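Eukaryotic translation initiation factor 2A (Schizosaccharomyces pombe, PDB 3WJ9) probably directs methionyl-initiator tRNA to 40S ribosomal subunits in a codon-dependent manner during early translation of a small number of mRNAs. Local coordinates at residues A[77-81]-A[125-129]; A[139-143]-A[168-173]; A[310-314]-A[326-331]; A[331-337]-A[349-355]. All coordinates share one frame; numbering follows the deposited sequence.

Overall arrangement
The chain is the beta-propeller part of a longer initiation factor, and the four contacts lie within or between its antiparallel four-stranded blades. Contact 1 comes first along the sequence, packing the loop 125-129 against strand 76-81 of one blade; contact 2 follows, with centres about 14 Å apart, and presses the next blade, through strand 138-143, onto strand 170-173 of the blade after it. Contact 3 and then contact 4 lie across the chain's centre from contact 2, about 32 and 37 Å from it, centre to centre. They share N331, and both belong to the sheet of strands 314-317, 323-327, 335-340 and 346-352. Contact 1 thus seats a linker, contact 2 joins two blades, and contacts 3 and 4 build one.

Contact 1 of 4, residues A[77-81]-A[125-129]; sequences YELGF and QTGWN
E78 and G80 of an edge strand face Q125 and N129 of a loop, with CA atoms 8.3 Å apart for E78 and Q125 and 7.2 Å for G80 and N129, too far for backbone pairing. The loop links two successive blades of the beta-propeller and turns through a type II beta turn from Q125 to W128, so side chains must bridge the gap. W128 and E78 carry most of it. The CG of W128 sits between the backbone N and the carbonyl carbon (chi1 66°), and the indole reaches back to the strand. E78 CB lies 3.5 Å above one face, displaced toward the rim of the ring, while N129 CB rests over the centre of the opposite face. The backbone of 79-80 meets the indole at its edge, L79 C being 3.8 Å from W128 CZ2. A broad flat residue suits this place because both faces and one edge are used. The aliphatic base of E78 serves as packing surface, while its carboxylate bends off toward Q125. N129 OD1 is hydrogen-bonded to S89 on the adjoining strand 87-92, which helps to fix the amide's rotation. Glycine lets that amide come close to the strand: N129 ND2 lies 3.8 Å from G80 CA.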
loop_
_atom_site.group_PDB
_atom_site.type_symbol
_atom_site.label_atom_id
_atom_site.label_comp_id
_atom_site.label_asym_id
_atom_site.label_seq_id
_atom_site.Cartn_x
_atom_site.Cartn_y
_atom_site.Cartn_z
ATOM N N TYR A 77 -3.744 -3.595 -16.161
ATOM C CA TYR A 77 -2.590 -2.801 -15.761
ATOM C C TYR A 77 -2.376 -2.900 -14.258
ATOM O O TYR A 77 -1.249 -2.804 -13.775
ATOM C CB TYR A 77 -2.764 -1.334 -16.158
ATOM C CG TYR A 77 -2.577 -1.041 -17.631
ATOM C CD1 TYR A 77 -3.410 -1.606 -18.587
ATOM C CD2 TYR A 77 -1.568 -0.194 -18.062
ATOM C CE1 TYR A 77 -3.241 -1.340 -19.931
ATOM C CE2 TYR A 77 -1.390 0.080 -19.404
ATOM C CZ TYR A 77 -2.231 -0.496 -20.334
ATOM O OH TYR A 77 -2.059 -0.227 -21.673
ATOM N N GLU A 78 -3.469 -3.080 -13.521
ATOM C CA GLU A 78 -3.408 -3.111 -12.064
ATOM C C GLU A 78 -4.198 -4.281 -11.482
ATOM O O GLU A 78 -5.206 -4.709 -12.043
ATOM C CB GLU A 78 -3.920 -1.790 -11.481
ATOM C CG GLU A 78 -3.386 -0.554 -12.191
ATOM C CD GLU A 78 -2.637 0.381 -11.267
ATOM O OE1 GLU A 78 -2.293 -0.040 -10.143
ATOM O OE2 GLU A 78 -2.381 1.535 -11.671
ATOM N N LEU A 79 -3.721 -4.796 -10.353
ATOM C CA LEU A 79 -4.358 -5.917 -9.674
ATOM C C LEU A 79 -4.430 -5.632 -8.175
ATOM O O LEU A 79 -3.609 -4.886 -7.641
ATOM C CB LEU A 79 -3.591 -7.217 -9.942
ATOM C CG LEU A 79 -3.381 -7.637 -11.401
ATOM C CD1 LEU A 79 -2.385 -8.782 -11.495
ATOM C CD2 LEU A 79 -4.699 -8.027 -12.053
ATOM N N GLY A 80 -5.412 -6.221 -7.499
ATOM C CA GLY A 80 -5.581 -5.991 -6.076
ATOM C C GLY A 80 -6.382 -7.067 -5.371
ATOM O O GLY A 80 -7.471 -7.432 -5.807
ATOM N N PHE A 81 -5.831 -7.574 -4.274
ATOM C CA PHE A 81 -6.517 -8.558 -3.448
ATOM C C PHE A 81 -7.300 -7.885 -2.329
ATOM O O PHE A 81 -6.824 -6.932 -1.711
ATOM C CB PHE A 81 -5.517 -9.545 -2.841
ATOM C CG PHE A 81 -5.137 -10.681 -3.748
ATOM C CD1 PHE A 81 -5.956 -11.789 -3.877
ATOM C CD2 PHE A 81 -3.950 -10.649 -4.457
ATOM C CE1 PHE A 81 -5.603 -12.839 -4.701
ATOM C CE2 PHE A 81 -3.589 -11.694 -5.282
ATOM C CZ PHE A 81 -4.417 -12.792 -5.405
ATOM N N GLN A 125 -6.646 5.919 -12.725
ATOM C CA GLN A 125 -5.852 4.808 -12.245
ATOM C C GLN A 125 -5.652 4.981 -10.747
ATOM O O GLN A 125 -5.483 4.012 -10.011
ATOM C CB GLN A 125 -4.521 4.720 -12.981
ATOM C CG GLN A 125 -4.653 4.549 -14.471
ATOM C CD GLN A 125 -3.610 3.614 -15.018
ATOM O OE1 GLN A 125 -3.093 2.762 -14.299
ATOM N NE2 GLN A 125 -3.293 3.758 -16.297
ATOM N N THR A 126 -5.672 6.235 -10.310
ATOM C CA THR A 126 -5.532 6.579 -8.899
ATOM C C THR A 126 -6.831 6.317 -8.140
ATOM O O THR A 126 -7.891 6.810 -8.530
ATOM C CB THR A 126 -5.133 8.055 -8.731
ATOM O OG1 THR A 126 -6.127 8.885 -9.342
ATOM C CG2 THR A 126 -3.796 8.314 -9.408
ATOM N N GLY A 127 -6.746 5.543 -7.061
ATOM C CA GLY A 127 -7.920 5.191 -6.280
ATOM C C GLY A 127 -8.918 4.387 -7.087
ATOM O O GLY A 127 -10.128 4.571 -6.966
ATOM N N TRP A 128 -8.404 3.489 -7.918
ATOM C CA TRP A 128 -9.239 2.708 -8.821
ATOM C C TRP A 128 -10.033 1.632 -8.081
ATOM O O TRP A 128 -11.231 1.471 -8.308
ATOM C CB TRP A 128 -8.375 2.071 -9.916
ATOM C CG TRP A 128 -7.415 1.040 -9.405
ATOM C CD1 TRP A 128 -6.199 1.267 -8.836
ATOM C CD2 TRP A 128 -7.598 -0.378 -9.408
ATOM N NE1 TRP A 128 -5.610 0.078 -8.486
ATOM C CE2 TRP A 128 -6.455 -0.955 -8.829
ATOM C CE3 TRP A 128 -8.622 -1.226 -9.846
ATOM C CZ2 TRP A 128 -6.297 -2.326 -8.674
ATOM C CZ3 TRP A 128 -8.471 -2.591 -9.695
ATOM C CH2 TRP A 128 -7.316 -3.128 -9.113
ATOM N N ASN A 129 -9.370 0.918 -7.178
ATOM C CA ASN A 129 -9.960 -0.258 -6.546
ATOM C C ASN A 129 -10.988 0.081 -5.475
ATOM O O ASN A 129 -11.026 1.200 -4.963
ATOM C CB ASN A 129 -8.860 -1.132 -5.937
ATOM C CG ASN A 129 -9.296 -2.573 -5.741
ATOM O OD1 ASN A 129 -10.489 -2.873 -5.695
ATOM N ND2 ASN A 129 -8.327 -3.471 -5.619
#

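Contact 2 of 4, residues A[139-143]-A[168-173]; sequences AARLV and ISDFAL
L142 reaches from strand 138-143 into the surface of the next sheet, and each part of it finds a different partner. Its CB lies 3.8 Å from F171 CE1, at a slant to the ring. With CG anti to the backbone N (chi1 174°), the side chain then forks toward the 168-170 end of the other segment. CD1 meets the branch methyl of I168, 3.7 Å from CG2, whereas CD2 points toward the backbone of S169 and D170. A forked leucine thus fills the space between a phenyl ring, a methyl group and the backbone of 169-170. Farther along, the small A140 lets F171 in, its CB standing 3.6 Å from F171 CE2. L173 CD1 touches the same CB and lies at the edge of the phenyl ring, in its plane. No hydrogen bond joins the segments. Their strand axes run antiparallel at 172° but 8.4 Å apart, the spacing of stacked sheets, and Q131 supplies polar links instead, its side-chain amide bonding F171 O and L173 N. Apolar side chains from a second strand, packed on the innermost strand of the following sheet, are typical of the interface between neighbouring beta-propeller blades.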
loop_
_atom_site.group_PDB
_atom_site.type_symbol
_atom_site.label_atom_id
_atom_site.label_comp_id
_atom_site.label_asym_id
_atom_site.label_seq_id
_atom_site.Cartn_x
_atom_site.Cartn_y
_atom_site.Cartn_z
ATOM N N ALA A 139 -17.502 -3.260 1.164
ATOM C CA ALA A 139 -16.694 -2.638 0.119
ATOM C C ALA A 139 -17.144 -1.200 -0.105
ATOM O O ALA A 139 -18.251 -0.830 0.281
ATOM C CB ALA A 139 -16.783 -3.436 -1.171
ATOM N N ALA A 140 -16.295 -0.391 -0.731
ATOM C CA ALA A 140 -16.595 1.030 -0.877
ATOM C C ALA A 140 -16.149 1.612 -2.217
ATOM O O ALA A 140 -14.981 1.518 -2.595
ATOM C CB ALA A 140 -15.964 1.810 0.264
ATOM N N ARG A 141 -17.100 2.222 -2.918
ATOM C CA ARG A 141 -16.853 2.883 -4.194
ATOM C C ARG A 141 -16.994 4.393 -4.008
ATOM O O ARG A 141 -17.586 4.845 -3.029
ATOM C CB ARG A 141 -17.830 2.364 -5.256
ATOM C CG ARG A 141 -17.578 2.828 -6.687
ATOM C CD ARG A 141 -18.830 2.614 -7.527
ATOM N NE ARG A 141 -18.661 3.003 -8.924
ATOM C CZ ARG A 141 -19.648 3.006 -9.816
ATOM N NH1 ARG A 141 -20.870 2.647 -9.451
ATOM N NH2 ARG A 141 -19.415 3.372 -11.068
ATOM N N LEU A 142 -16.450 5.172 -4.937
ATOM C CA LEU A 142 -16.528 6.624 -4.837
ATOM C C LEU A 142 -17.241 7.260 -6.021
ATOM O O LEU A 142 -16.780 7.185 -7.158
ATOM C CB LEU A 142 -15.132 7.219 -4.706
ATOM C CG LEU A 142 -15.080 8.744 -4.736
ATOM C CD1 LEU A 142 -15.829 9.347 -3.554
ATOM C CD2 LEU A 142 -13.636 9.179 -4.749
ATOM N N VAL A 143 -18.369 7.896 -5.737
ATOM C CA VAL A 143 -19.101 8.635 -6.747
ATOM C C VAL A 143 -18.962 10.113 -6.425
ATOM O O VAL A 143 -18.722 10.481 -5.267
ATOM C CB VAL A 143 -20.586 8.216 -6.793
ATOM C CG1 VAL A 143 -21.228 8.649 -8.100
ATOM C CG2 VAL A 143 -20.695 6.709 -6.638
ATOM N N ILE A 168 -17.744 15.277 -2.140
ATOM C CA ILE A 168 -16.614 14.446 -1.737
ATOM C C ILE A 168 -15.579 14.299 -2.843
ATOM O O ILE A 168 -15.902 13.836 -3.938
ATOM C CB ILE A 168 -17.060 13.024 -1.341
ATOM C CG1 ILE A 168 -17.973 13.056 -0.115
ATOM C CG2 ILE A 168 -15.843 12.137 -1.111
ATOM C CD1 ILE A 168 -18.863 11.827 0.012
ATOM N N SER A 169 -14.316 14.615 -2.549
ATOM C CA SER A 169 -13.222 14.379 -3.506
ATOM C C SER A 169 -12.446 13.057 -3.318
ATOM O O SER A 169 -12.215 12.327 -4.280
ATOM C CB SER A 169 -12.244 15.555 -3.496
ATOM O OG SER A 169 -11.026 15.210 -4.131
ATOM N N ASP A 170 -12.059 12.761 -2.078
ATOM C CA ASP A 170 -11.462 11.480 -1.690
ATOM C C ASP A 170 -11.906 10.996 -0.307
ATOM O O ASP A 170 -12.402 11.773 0.506
ATOM C CB ASP A 170 -9.933 11.576 -1.716
ATOM C CG ASP A 170 -9.408 12.197 -2.990
ATOM O OD1 ASP A 170 -10.103 12.102 -4.024
ATOM O OD2 ASP A 170 -8.299 12.778 -2.961
ATOM N N PHE A 171 -11.709 9.704 -0.052
ATOM C CA PHE A 171 -12.095 9.071 1.211
ATOM C C PHE A 171 -11.116 7.957 1.598
ATOM O O PHE A 171 -10.275 7.566 0.793
ATOM C CB PHE A 171 -13.508 8.500 1.103
ATOM C CG PHE A 171 -13.568 7.187 0.378
ATOM C CD1 PHE A 171 -13.321 7.127 -0.981
ATOM C CD2 PHE A 171 -13.862 6.014 1.052
ATOM C CE1 PHE A 171 -13.363 5.924 -1.657
ATOM C CE2 PHE A 171 -13.909 4.808 0.380
ATOM C CZ PHE A 171 -13.659 4.762 -0.977
ATOM N N ALA A 172 -11.236 7.445 2.822
ATOM C CA ALA A 172 -10.403 6.331 3.278
ATOM C C ALA A 172 -11.059 5.566 4.426
ATOM O O ALA A 172 -11.460 6.159 5.426
ATOM C CB ALA A 172 -9.027 6.832 3.700
ATOM N N LEU A 173 -11.156 4.248 4.278
ATOM C CA LEU A 173 -11.797 3.399 5.282
ATOM C C LEU A 173 -10.918 3.183 6.512
ATOM O O LEU A 173 -9.759 3.597 6.537
ATOM C CB LEU A 173 -12.166 2.044 4.673
ATOM C CG LEU A 173 -13.612 1.848 4.213
ATOM C CD1 LEU A 173 -14.064 3.015 3.358
ATOM C CD2 LEU A 173 -13.757 0.543 3.448
#

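Contact 3 of 4, residues A[310-314]-A[326-331]; sequences APRNT and LAGFGN
A classic beta bulge opens this blade of the propeller, within the third WD repeat: N313 and T314 both face the single residue A327 on the neighbouring strand. N313 N donates to A327 O at 2.9 Å, in the carbonyl plane, and T314 N adds a weak bond to the same oxygen. A327 N returns a nearly straight bond to T314 O (3.0 Å, 174°), which sets the antiparallel register beyond the bulge. The side chain of N313 then extends the pairing past the strand's end. Its CG is tucked between the backbone N and the carbonyl carbon (chi1 57°), bringing the amide beside the backbone of F329. N313 OD1 receives F329 N at 2.8 Å in a similarly direct bond, and the amide nitrogen faces F329 O, though the modelled separation is doubtfully short. Asparagine suits the place because its amide carries an acceptor and a donor side by side, able to face the N-H and C=O of the same residue, F329. T314 OG1 also donates to N313 OD1, 2.7 Å away and from above the amide plane, so two donors grip that oxygen. T314 CG2 meanwhile touches the F329 ring, 4.0 Å from CE2. On the other flank the bent chain of R312 runs obliquely over L326, with CG 3.5 Å from L326 CG, and its guanidinium goes on to a salt bridge with D337. That bridge carries the contact to strand 335-340, the next in the sheet, where A327 packs on I336; F329 turns toward C356 and R376 in adjoining loops.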
loop_
_atom_site.group_PDB
_atom_site.type_symbol
_atom_site.label_atom_id
_atom_site.label_comp_id
_atom_site.label_asym_id
_atom_site.label_seq_id
_atom_site.Cartn_x
_atom_site.Cartn_y
_atom_site.Cartn_z
ATOM N N ALA A 310 20.058 13.921 7.939
ATOM C CA ALA A 310 20.815 12.983 7.115
ATOM C C ALA A 310 20.185 12.893 5.725
ATOM O O ALA A 310 18.996 13.177 5.566
ATOM C CB ALA A 310 20.863 11.609 7.778
ATOM N N PRO A 311 20.922 12.396 4.743
ATOM C CA PRO A 311 20.401 12.420 3.377
ATOM C C PRO A 311 19.416 11.280 3.213
ATOM O O PRO A 311 19.712 10.262 2.593
ATOM C CB PRO A 311 21.644 12.163 2.525
ATOM C CG PRO A 311 22.784 12.614 3.370
ATOM C CD PRO A 311 22.389 12.281 4.777
ATOM N N ARG A 312 18.234 11.476 3.791
ATOM C CA ARG A 312 17.190 10.457 3.796
ATOM C C ARG A 312 15.844 11.026 3.349
ATOM O O ARG A 312 15.529 12.185 3.618
ATOM C CB ARG A 312 17.065 9.841 5.190
ATOM C CG ARG A 312 18.400 9.471 5.826
ATOM C CD ARG A 312 19.045 8.276 5.138
ATOM N NE ARG A 312 20.193 7.774 5.889
ATOM C CZ ARG A 312 21.417 7.648 5.388
ATOM N NH1 ARG A 312 21.658 7.983 4.128
ATOM N NH2 ARG A 312 22.402 7.183 6.145
ATOM N N ASN A 313 15.057 10.201 2.663
ATOM C CA ASN A 313 13.754 10.623 2.160
ATOM C C ASN A 313 12.665 9.584 2.403
ATOM O O ASN A 313 11.544 9.725 1.919
ATOM C CB ASN A 313 13.838 10.935 0.662
ATOM C CG ASN A 313 14.345 9.755 -0.161
ATOM O OD1 ASN A 313 14.298 8.605 0.274
ATOM N ND2 ASN A 313 14.826 10.043 -1.365
ATOM N N THR A 314 13.006 8.530 3.139
ATOM C CA THR A 314 12.107 7.393 3.289
ATOM C C THR A 314 12.264 6.704 4.642
ATOM O O THR A 314 13.375 6.386 5.060
ATOM C CB THR A 314 12.342 6.359 2.170
ATOM O OG1 THR A 314 12.276 7.007 0.892
ATOM C CG2 THR A 314 11.298 5.252 2.231
ATOM N N LEU A 326 15.806 3.849 7.776
ATOM C CA LEU A 326 15.910 5.201 7.245
ATOM C C LEU A 326 16.799 5.205 6.006
ATOM O O LEU A 326 17.997 4.939 6.089
ATOM C CB LEU A 326 16.453 6.157 8.308
ATOM C CG LEU A 326 16.361 7.645 7.974
ATOM C CD1 LEU A 326 14.923 8.046 7.695
ATOM C CD2 LEU A 326 16.947 8.495 9.089
ATOM N N ALA A 327 16.207 5.505 4.854
ATOM C CA ALA A 327 16.915 5.370 3.588
ATOM C C ALA A 327 16.739 6.573 2.670
ATOM O O ALA A 327 15.928 7.460 2.930
ATOM C CB ALA A 327 16.459 4.106 2.877
ATOM N N GLY A 328 17.514 6.584 1.591
ATOM C CA GLY A 328 17.423 7.619 0.578
ATOM C C GLY A 328 17.231 7.012 -0.798
ATOM O O GLY A 328 18.146 6.399 -1.347
ATOM N N PHE A 329 16.033 7.178 -1.354
ATOM C CA PHE A 329 15.700 6.605 -2.656
ATOM C C PHE A 329 15.435 7.687 -3.702
ATOM O O PHE A 329 15.341 8.870 -3.377
ATOM C CB PHE A 329 14.473 5.694 -2.548
ATOM C CG PHE A 329 14.635 4.545 -1.588
ATOM C CD1 PHE A 329 15.883 4.001 -1.322
ATOM C CD2 PHE A 329 13.526 3.997 -0.967
ATOM C CE1 PHE A 329 16.018 2.940 -0.443
ATOM C CE2 PHE A 329 13.652 2.939 -0.090
ATOM C CZ PHE A 329 14.898 2.409 0.174
ATOM N N GLY A 330 15.302 7.269 -4.958
ATOM C CA GLY A 330 14.984 8.180 -6.044
ATOM C C GLY A 330 16.204 8.820 -6.673
ATOM O O GLY A 330 16.089 9.695 -7.530
ATOM N N ASN A 331 17.378 8.368 -6.248
ATOM C CA ASN A 331 18.638 8.952 -6.686
ATOM C C ASN A 331 19.808 8.021 -6.399
ATOM O O ASN A 331 19.635 6.977 -5.771
ATOM C CB ASN A 331 18.856 10.298 -5.998
ATOM C CG ASN A 331 18.669 10.213 -4.499
ATOM O OD1 ASN A 331 19.425 9.533 -3.805
ATOM N ND2 ASN A 331 17.652 10.898 -3.989
#

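Contact 4 of 4, residues A[331-337]-A[349-355]; sequences NLQGSID and TTVEAAN
I336 and V351 pair across the beta hairpin of strands 335-340 and 346-352, the third and fourth strands of a propeller blade. V351 N donates to I336 O at 2.8 Å, and the two beta-branched side chains lie side by side, pointing the same way. V351 CG2 occupies the position between its backbone N and carbonyl carbon and reaches I336 CB at 3.6 Å. Branched residues suit this extended backbone, and I336 continues to L325 and A327 on strand 323-327. Beyond the strands, G334 O still accepts from A353 N. N355 tolerates a positive phi (62°), as asparagine commonly does, and its side chain lies alongside that of L332. The other face of the hairpin carries polar groups. E352 extends fully, its CG anti to the backbone N (chi1 -173°), and lays its CH2 groups beside S335, whose OG is 3.5 Å from E352 CG. T350 and D337 also run alongside each other. OD2 of D337 is engaged by R312, while T350 OG1 has K347 as another partner, so nearby positive charge probably stabilises the carboxylate. With chi1 near -67° in both residues, T350 OG1 donates to D337 OD1 at 2.9 Å, approaching from above the carboxylate plane.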
loop_
_atom_site.group_PDB
_atom_site.type_symbol
_atom_site.label_atom_id
_atom_site.label_comp_id
_atom_site.label_asym_id
_atom_site.label_seq_id
_atom_site.Cartn_x
_atom_site.Cartn_y
_atom_site.Cartn_z
ATOM N N ASN A 331 17.378 8.368 -6.248
ATOM C CA ASN A 331 18.638 8.952 -6.686
ATOM C C ASN A 331 19.808 8.021 -6.399
ATOM O O ASN A 331 19.635 6.977 -5.771
ATOM C CB ASN A 331 18.856 10.298 -5.998
ATOM C CG ASN A 331 18.669 10.213 -4.499
ATOM O OD1 ASN A 331 19.425 9.533 -3.805
ATOM N ND2 ASN A 331 17.652 10.898 -3.989
ATOM N N LEU A 332 20.997 8.402 -6.851
ATOM C CA LEU A 332 22.192 7.607 -6.594
ATOM C C LEU A 332 22.648 7.785 -5.149
ATOM O O LEU A 332 22.083 8.593 -4.411
ATOM C CB LEU A 332 23.320 7.987 -7.556
ATOM C CG LEU A 332 23.264 7.415 -8.975
ATOM C CD1 LEU A 332 22.205 8.105 -9.828
ATOM C CD2 LEU A 332 24.621 7.505 -9.642
ATOM N N GLN A 333 23.668 7.026 -4.759
ATOM C CA GLN A 333 24.232 7.087 -3.411
ATOM C C GLN A 333 23.168 6.874 -2.339
ATOM O O GLN A 333 23.126 7.593 -1.340
ATOM C CB GLN A 333 24.944 8.426 -3.189
ATOM C CG GLN A 333 26.127 8.659 -4.113
ATOM C CD GLN A 333 25.892 9.791 -5.093
ATOM O OE1 GLN A 333 25.189 10.754 -4.792
ATOM N NE2 GLN A 333 26.479 9.675 -6.278
ATOM N N GLY A 334 22.310 5.883 -2.554
ATOM C CA GLY A 334 21.222 5.611 -1.635
ATOM C C GLY A 334 21.600 4.645 -0.531
ATOM O O GLY A 334 21.575 3.432 -0.720
ATOM N N SER A 335 21.947 5.186 0.630
ATOM C CA SER A 335 22.326 4.362 1.773
ATOM C C SER A 335 21.104 3.932 2.577
ATOM O O SER A 335 19.988 4.375 2.311
ATOM C CB SER A 335 23.309 5.112 2.672
ATOM O OG SER A 335 24.500 5.424 1.972
ATOM N N ILE A 336 21.325 3.056 3.553
ATOM C CA ILE A 336 20.257 2.583 4.430
ATOM C C ILE A 336 20.753 2.458 5.870
ATOM O O ILE A 336 21.810 1.876 6.121
ATOM C CB ILE A 336 19.698 1.214 3.972
ATOM C CG1 ILE A 336 19.024 1.325 2.601
ATOM C CG2 ILE A 336 18.709 0.667 4.994
ATOM C CD1 ILE A 336 18.406 0.032 2.119
ATOM N N ASP A 337 19.990 3.012 6.809
ATOM C CA ASP A 337 20.295 2.884 8.229
ATOM C C ASP A 337 19.154 2.173 8.950
ATOM O O ASP A 337 17.990 2.339 8.589
ATOM C CB ASP A 337 20.544 4.258 8.857
ATOM C CG ASP A 337 21.787 4.931 8.315
ATOM O OD1 ASP A 337 22.640 4.224 7.741
ATOM O OD2 ASP A 337 21.915 6.165 8.468
ATOM N N THR A 349 23.127 -1.077 12.081
ATOM C CA THR A 349 23.461 -1.402 10.704
ATOM C C THR A 349 23.399 -0.187 9.783
ATOM O O THR A 349 22.454 0.600 9.831
ATOM C CB THR A 349 22.515 -2.495 10.158
ATOM O OG1 THR A 349 22.667 -3.693 10.929
ATOM C CG2 THR A 349 22.823 -2.802 8.704
ATOM N N THR A 350 24.433 -0.037 8.963
ATOM C CA THR A 350 24.416 0.904 7.854
ATOM C C THR A 350 24.837 0.175 6.586
ATOM O O THR A 350 25.948 -0.347 6.503
ATOM C CB THR A 350 25.352 2.106 8.089
ATOM O OG1 THR A 350 24.854 2.905 9.168
ATOM C CG2 THR A 350 25.440 2.965 6.832
ATOM N N VAL A 351 23.936 0.116 5.611
ATOM C CA VAL A 351 24.262 -0.440 4.304
ATOM C C VAL A 351 23.927 0.576 3.228
ATOM O O VAL A 351 23.145 1.497 3.456
ATOM C CB VAL A 351 23.504 -1.755 4.012
ATOM C CG1 VAL A 351 23.617 -2.713 5.183
ATOM C CG2 VAL A 351 22.044 -1.479 3.687
ATOM N N GLU A 352 24.526 0.419 2.055
ATOM C CA GLU A 352 24.159 1.269 0.937
ATOM C C GLU A 352 23.555 0.442 -0.180
ATOM O O GLU A 352 24.010 -0.662 -0.476
ATOM C CB GLU A 352 25.360 2.060 0.418
ATOM C CG GLU A 352 24.979 3.083 -0.642
ATOM C CD GLU A 352 26.167 3.838 -1.195
ATOM O OE1 GLU A 352 27.293 3.615 -0.709
ATOM O OE2 GLU A 352 25.970 4.663 -2.112
ATOM N N ALA A 353 22.505 0.982 -0.782
ATOM C CA ALA A 353 21.904 0.392 -1.962
ATOM C C ALA A 353 21.627 1.508 -2.954
ATOM O O ALA A 353 20.515 2.030 -3.028
ATOM C CB ALA A 353 20.633 -0.358 -1.611
ATOM N N ALA A 354 22.669 1.899 -3.680
ATOM C CA ALA A 354 22.570 2.954 -4.676
ATOM C C ALA A 354 21.476 2.635 -5.682
ATOM O O ALA A 354 21.310 1.480 -6.078
ATOM C CB ALA A 354 23.902 3.142 -5.380
ATOM N N ASN A 355 20.721 3.663 -6.062
ATOM C CA ASN A 355 19.661 3.537 -7.057
ATOM C C ASN A 355 18.539 2.586 -6.641
ATOM O O ASN A 355 17.739 2.164 -7.475
ATOM C CB ASN A 355 20.253 3.084 -8.393
ATOM C CG ASN A 355 21.180 4.116 -8.999
ATOM O OD1 ASN A 355 20.845 5.297 -9.070
ATOM N ND2 ASN A 355 22.356 3.677 -9.432
#